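Local coordinates for protein kappa-carrageenase (Pseudoalteromonas carrageenovora, PDB 1DYP) that cleaves the (1->4)-beta linkages between D-galactose 4-sulfate and 3,6-anhydro-D-galactose inside kappa-carrageenan chains, through its family 16 glycoside hydrolase catalytic domain, at residues F33-Y38 / S86-S91; G53-T58 / L227-G232. The protein carries 1 engineered substitution. All blocks are in the same frame, centred on the assembly; numbering follows the deposited sequence.

Contact 1 of 2, residues F33-Y38 / S86-S91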
loop_
_atom_site.group_PDB
_atom_site.type_symbol
_atom_site.label_atom_id
_atom_site.label_comp_id
_atom_site.label_asym_id
_atom_site.label_seq_id
_atom_site.Cartn_x
_atom_site.Cartn_y
_atom_site.Cartn_z
ATOM N N PHE A 33 8.192 5.880 -10.021
ATOM C CA PHE A 33 7.196 5.038 -10.680
ATOM C C PHE A 33 7.692 3.646 -11.070
ATOM O O PHE A 33 7.027 2.927 -11.811
ATOM C CB PHE A 33 6.650 5.758 -11.915
ATOM C CG PHE A 33 5.878 7.010 -11.595
ATOM C CD1 PHE A 33 4.613 6.936 -11.019
ATOM C CD2 PHE A 33 6.411 8.263 -11.876
ATOM C CE1 PHE A 33 3.889 8.094 -10.727
ATOM C CE2 PHE A 33 5.697 9.427 -11.588
ATOM C CZ PHE A 33 4.434 9.343 -11.013
ATOM N N GLN A 34 8.863 3.271 -10.577
ATOM C CA GLN A 34 9.413 1.952 -10.859
ATOM C C GLN A 34 10.393 1.630 -9.743
ATOM O O GLN A 34 11.608 1.727 -9.909
ATOM C CB GLN A 34 10.110 1.936 -12.221
ATOM C CG GLN A 34 10.511 0.541 -12.677
ATOM C CD GLN A 34 10.965 0.503 -14.122
ATOM O OE1 GLN A 34 10.182 0.756 -15.042
ATOM N NE2 GLN A 34 12.239 0.186 -14.333
ATOM N N THR A 35 9.835 1.259 -8.596
ATOM C CA THR A 35 10.606 0.945 -7.403
ATOM C C THR A 35 11.191 -0.458 -7.416
ATOM O O THR A 35 11.087 -1.182 -8.407
ATOM C CB THR A 35 9.730 1.068 -6.151
ATOM O OG1 THR A 35 8.734 0.036 -6.166
ATOM C CG2 THR A 35 9.040 2.427 -6.123
ATOM N N GLU A 36 11.807 -0.833 -6.301
ATOM C CA GLU A 36 12.392 -2.157 -6.168
ATOM C C GLU A 36 11.255 -3.163 -6.311
ATOM O O GLU A 36 10.123 -2.885 -5.914
ATOM C CB GLU A 36 13.084 -2.302 -4.805
ATOM C CG GLU A 36 12.177 -2.495 -3.577
ATOM C CD GLU A 36 11.384 -1.257 -3.159
ATOM O OE1 GLU A 36 11.718 -0.128 -3.583
ATOM O OE2 GLU A 36 10.425 -1.420 -2.372
ATOM N N ASN A 37 11.552 -4.321 -6.889
ATOM C CA ASN A 37 10.533 -5.342 -7.091
ATOM C C ASN A 37 10.376 -6.306 -5.930
ATOM O O ASN A 37 11.301 -6.541 -5.157
ATOM C CB ASN A 37 10.823 -6.144 -8.360
ATOM C CG ASN A 37 10.635 -5.327 -9.619
ATOM O OD1 ASN A 37 9.613 -4.662 -9.791
ATOM N ND2 ASN A 37 11.615 -5.378 -10.513
ATOM N N TYR A 38 9.175 -6.859 -5.827
ATOM C CA TYR A 38 8.840 -7.829 -4.798
ATOM C C TYR A 38 7.550 -8.508 -5.229
ATOM O O TYR A 38 7.010 -8.193 -6.291
ATOM C CB TYR A 38 8.698 -7.143 -3.436
ATOM C CG TYR A 38 7.846 -5.896 -3.430
ATOM C CD1 TYR A 38 6.457 -5.973 -3.334
ATOM C CD2 TYR A 38 8.432 -4.632 -3.507
ATOM C CE1 TYR A 38 5.674 -4.819 -3.310
ATOM C CE2 TYR A 38 7.659 -3.475 -3.488
ATOM C CZ TYR A 38 6.284 -3.575 -3.387
ATOM O OH TYR A 38 5.523 -2.429 -3.361
ATOM N N SER A 86 2.965 -4.505 -13.017
ATOM C CA SER A 86 1.984 -3.583 -12.472
ATOM C C SER A 86 2.538 -2.182 -12.298
ATOM O O SER A 86 3.674 -1.901 -12.685
ATOM C CB SER A 86 1.447 -4.107 -11.141
ATOM O OG SER A 86 0.234 -3.453 -10.812
ATOM N N GLY A 87 1.725 -1.312 -11.711
ATOM C CA GLY A 87 2.120 0.069 -11.517
ATOM C C GLY A 87 2.250 0.495 -10.071
ATOM O O GLY A 87 1.550 -0.001 -9.186
ATOM N N VAL A 88 3.156 1.436 -9.843
ATOM C CA VAL A 88 3.416 1.957 -8.511
ATOM C C VAL A 88 3.861 3.412 -8.575
ATOM O O VAL A 88 4.437 3.862 -9.572
ATOM C CB VAL A 88 4.531 1.140 -7.803
ATOM C CG1 VAL A 88 5.811 1.186 -8.631
ATOM C CG2 VAL A 88 4.784 1.689 -6.399
ATOM N N ALA A 89 3.553 4.144 -7.512
ATOM C CA ALA A 89 3.954 5.538 -7.361
ATOM C C ALA A 89 4.389 5.607 -5.901
ATOM O O ALA A 89 3.558 5.548 -4.994
ATOM C CB ALA A 89 2.780 6.476 -7.618
ATOM N N LYS A 90 5.696 5.698 -5.680
ATOM C CA LYS A 90 6.259 5.746 -4.331
ATOM C C LYS A 90 6.917 7.104 -4.116
ATOM O O LYS A 90 7.817 7.484 -4.863
ATOM C CB LYS A 90 7.294 4.630 -4.181
ATOM C CG LYS A 90 8.004 4.561 -2.836
ATOM C CD LYS A 90 9.137 3.541 -2.920
ATOM C CE LYS A 90 9.921 3.413 -1.625
ATOM N NZ LYS A 90 11.032 2.419 -1.794
ATOM N N SER A 91 6.480 7.837 -3.097
ATOM C CA SER A 91 7.054 9.154 -2.853
ATOM C C SER A 91 8.521 9.041 -2.488
ATOM O O SER A 91 8.921 8.143 -1.746
ATOM C CB SER A 91 6.298 9.894 -1.738
ATOM O OG SER A 91 6.578 9.356 -0.455
HETATM O O HOH W 1 4.581 1.966 -12.237
#
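The F33 ring meets V88 O at its edge, near the ring plane, with CD1 3.4 Å from that oxygen, while the A89 methyl approaches the ring obliquely, CB lying 3.7 Å from CE1. K26 adds a cation-pi contact to the same ring. V88 O also receives the F33 CA-H at 3.2 Å, and a water links the backbones, 2.7 Å from F33 O and accepting from V88 N at 2.8 Å. The other flat group, the E36 carboxylate, divides its oxygens: OE1 takes a weak hydrogen bond from K90 NZ at 3.2 Å within a salt bridge, and OE2 bonds to Y120 OH, which K90 NZ also reaches. With CG anti to the backbone N (chi1 179°) and an extended chain beyond, K90 passes obliquely over T35, whose CG2 sits tightly, 3.4 Å from both K90 CB and K90 CD. A serine in place of K90 would probably leave E36 without its cationic mate and open a gap beside the T35 methyl. Residues 33-38 belong to the loop between strands 31-32 and 41-43 and lie against strand 75-95; V88 and K90 also touch strand 225-233, whereas F33 and A89 meet L55 of strand 54-70.

Contact 2 of 2, residues G53-T58 / L227-G232. With CD (cadmium ion), chain C.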
loop_
_atom_site.group_PDB
_atom_site.type_symbol
_atom_site.label_atom_id
_atom_site.label_comp_id
_atom_site.label_asym_id
_atom_site.label_seq_id
_atom_site.Cartn_x
_atom_site.Cartn_y
_atom_site.Cartn_z
ATOM N N GLY A 53 -6.585 14.251 -15.030
ATOM C CA GLY A 53 -6.691 14.423 -13.590
ATOM C C GLY A 53 -6.544 13.205 -12.707
ATOM O O GLY A 53 -6.707 13.321 -11.499
ATOM N N LYS A 54 -6.249 12.043 -13.278
ATOM C CA LYS A 54 -6.090 10.850 -12.449
ATOM C C LYS A 54 -4.859 10.031 -12.781
ATOM O O LYS A 54 -4.431 9.954 -13.936
ATOM C CB LYS A 54 -7.311 9.930 -12.560
ATOM C CG LYS A 54 -8.554 10.417 -11.836
ATOM C CD LYS A 54 -9.451 11.235 -12.737
ATOM C CE LYS A 54 -10.716 11.633 -11.996
ATOM N N LEU A 55 -4.292 9.430 -11.743
ATOM C CA LEU A 55 -3.147 8.552 -11.895
ATOM C C LEU A 55 -3.764 7.174 -12.079
ATOM O O LEU A 55 -4.643 6.776 -11.315
ATOM C CB LEU A 55 -2.288 8.544 -10.633
ATOM C CG LEU A 55 -1.256 7.410 -10.552
ATOM C CD1 LEU A 55 -0.146 7.657 -11.565
ATOM C CD2 LEU A 55 -0.688 7.323 -9.142
ATOM N N LYS A 56 -3.320 6.460 -13.103
ATOM C CA LYS A 56 -3.823 5.122 -13.365
ATOM C C LYS A 56 -2.667 4.149 -13.193
ATOM O O LYS A 56 -1.629 4.302 -13.832
ATOM C CB LYS A 56 -4.375 5.028 -14.793
ATOM C CG LYS A 56 -4.841 3.633 -15.184
ATOM C CD LYS A 56 -5.389 3.572 -16.609
ATOM C CE LYS A 56 -6.765 4.206 -16.719
ATOM N NZ LYS A 56 -7.348 4.026 -18.080
ATOM N N LEU A 57 -2.840 3.175 -12.306
ATOM C CA LEU A 57 -1.818 2.160 -12.072
ATOM C C LEU A 57 -2.417 0.880 -12.630
ATOM O O LEU A 57 -3.418 0.364 -12.126
ATOM C CB LEU A 57 -1.513 2.044 -10.578
ATOM C CG LEU A 57 -0.969 3.350 -9.984
ATOM C CD1 LEU A 57 -0.690 3.178 -8.497
ATOM C CD2 LEU A 57 0.301 3.754 -10.718
ATOM N N THR A 58 -1.789 0.379 -13.686
ATOM C CA THR A 58 -2.282 -0.785 -14.396
ATOM C C THR A 58 -1.527 -2.085 -14.192
ATOM O O THR A 58 -0.299 -2.105 -14.163
ATOM C CB THR A 58 -2.294 -0.489 -15.913
ATOM O OG1 THR A 58 -3.072 0.689 -16.159
ATOM C CG2 THR A 58 -2.871 -1.660 -16.697
ATOM N N LEU A 227 5.324 7.282 1.111
ATOM C CA LEU A 227 3.909 7.163 0.772
ATOM C C LEU A 227 3.789 6.487 -0.586
ATOM O O LEU A 227 4.387 6.932 -1.567
ATOM C CB LEU A 227 3.264 8.541 0.739
ATOM C CG LEU A 227 1.738 8.527 0.730
ATOM C CD1 LEU A 227 1.211 7.768 1.950
ATOM C CD2 LEU A 227 1.241 9.965 0.728
ATOM N N THR A 228 2.986 5.432 -0.645
ATOM C CA THR A 228 2.868 4.660 -1.870
ATOM C C THR A 228 1.461 4.311 -2.347
ATOM O O THR A 228 0.561 4.043 -1.556
ATOM C CB THR A 228 3.661 3.344 -1.701
ATOM O OG1 THR A 228 4.950 3.642 -1.149
ATOM C CG2 THR A 228 3.843 2.632 -3.029
ATOM N N LEU A 229 1.298 4.330 -3.665
ATOM C CA LEU A 229 0.054 3.950 -4.322
ATOM C C LEU A 229 0.518 2.844 -5.265
ATOM O O LEU A 229 1.453 3.037 -6.044
ATOM C CB LEU A 229 -0.526 5.124 -5.113
ATOM C CG LEU A 229 -1.106 6.256 -4.258
ATOM C CD1 LEU A 229 -1.166 7.549 -5.059
ATOM C CD2 LEU A 229 -2.486 5.852 -3.759
ATOM N N SER A 230 -0.101 1.674 -5.184
ATOM C CA SER A 230 0.321 0.579 -6.044
ATOM C C SER A 230 -0.762 -0.465 -6.151
ATOM O O SER A 230 -1.677 -0.505 -5.340
ATOM C CB SER A 230 1.587 -0.074 -5.480
ATOM O OG SER A 230 1.335 -0.638 -4.202
ATOM N N GLN A 231 -0.655 -1.312 -7.165
ATOM C CA GLN A 231 -1.628 -2.374 -7.342
ATOM C C GLN A 231 -0.886 -3.700 -7.384
ATOM O O GLN A 231 -0.020 -3.915 -8.232
ATOM C CB GLN A 231 -2.432 -2.161 -8.624
ATOM C CG GLN A 231 -3.519 -3.198 -8.823
ATOM C CD GLN A 231 -4.593 -2.732 -9.775
ATOM O OE1 GLN A 231 -5.494 -1.982 -9.393
ATOM N NE2 GLN A 231 -4.501 -3.164 -11.026
ATOM N N GLY A 232 -1.217 -4.579 -6.447
ATOM C CA GLY A 232 -0.558 -5.869 -6.391
ATOM C C GLY A 232 -1.400 -6.994 -6.953
ATOM O O GLY A 232 -2.596 -6.837 -7.185
HETATM CD CD CD C . -7.066 14.830 -9.837
HETATM O O HOH W 2 -6.837 16.865 -10.932
HETATM O O HOH W 3 -7.736 16.186 -8.010
HETATM O O HOH W 4 -9.269 15.432 -11.029
#
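L57 reaches L229 because its CG stands anti to its own carbonyl carbon and its CD1 then extends fully away from CA (chi2 180°). That methyl ends 3.3 Å from L229 O and 3.9 Å from L229 CB, so it lies closer to backbone than to side chain. L229 has a similar first torsion (chi1 -71°), and its side chain and that of L55 cross at a slant, L55 CD2 4.1 Å from L229 CD1. Beyond the leucines, the extended chain of Q231 lies beside L57, with its amide NE2 3.9 Å from L57 O; NE2 is hydrogen-bonded to T59 OG1, with a further weak bond to T258 O. No hydrogen bond joins the segments, in keeping with axes no closer than 6.9 Å and 34° between chain directions. L55 and L57 instead pair through their backbones with V262 and M260 of strand 258-270. Just before them, G53 O binds a cadmium ion at 2.3 Å, a site to which the backbone oxygens of E22 and D263 and three waters also contribute. Leucines meeting between strands that share no backbone bonds form a piece of the hydrophobic core of the curved beta-sandwich, the jelly-roll fold of family 16 glycoside hydrolases.

Overall arrangement
Strand 75-95 joins the two contacts, neighbouring both strand 54-70 and strand 225-233. Their centres lie 9 Å apart, and probable hydrogen bonds link them: S86 OG is 2.6 Å from Q231 O and S91 N 2.7 Å from L227 O. Contact 1 is near the catalytic residues, its E36 side chain about 10 Å from that of the nucleophile E137. From contact 2, the S230 side chain lies about 8 Å from those of both the proton donor E142 and the recognition residue R234. Together they illustrate how paired strands 75-95 and 225-233 serve two faces: V88, K90 and S230 probably look toward the tunnel-shaped active site, A89 and L229 toward the leucine core.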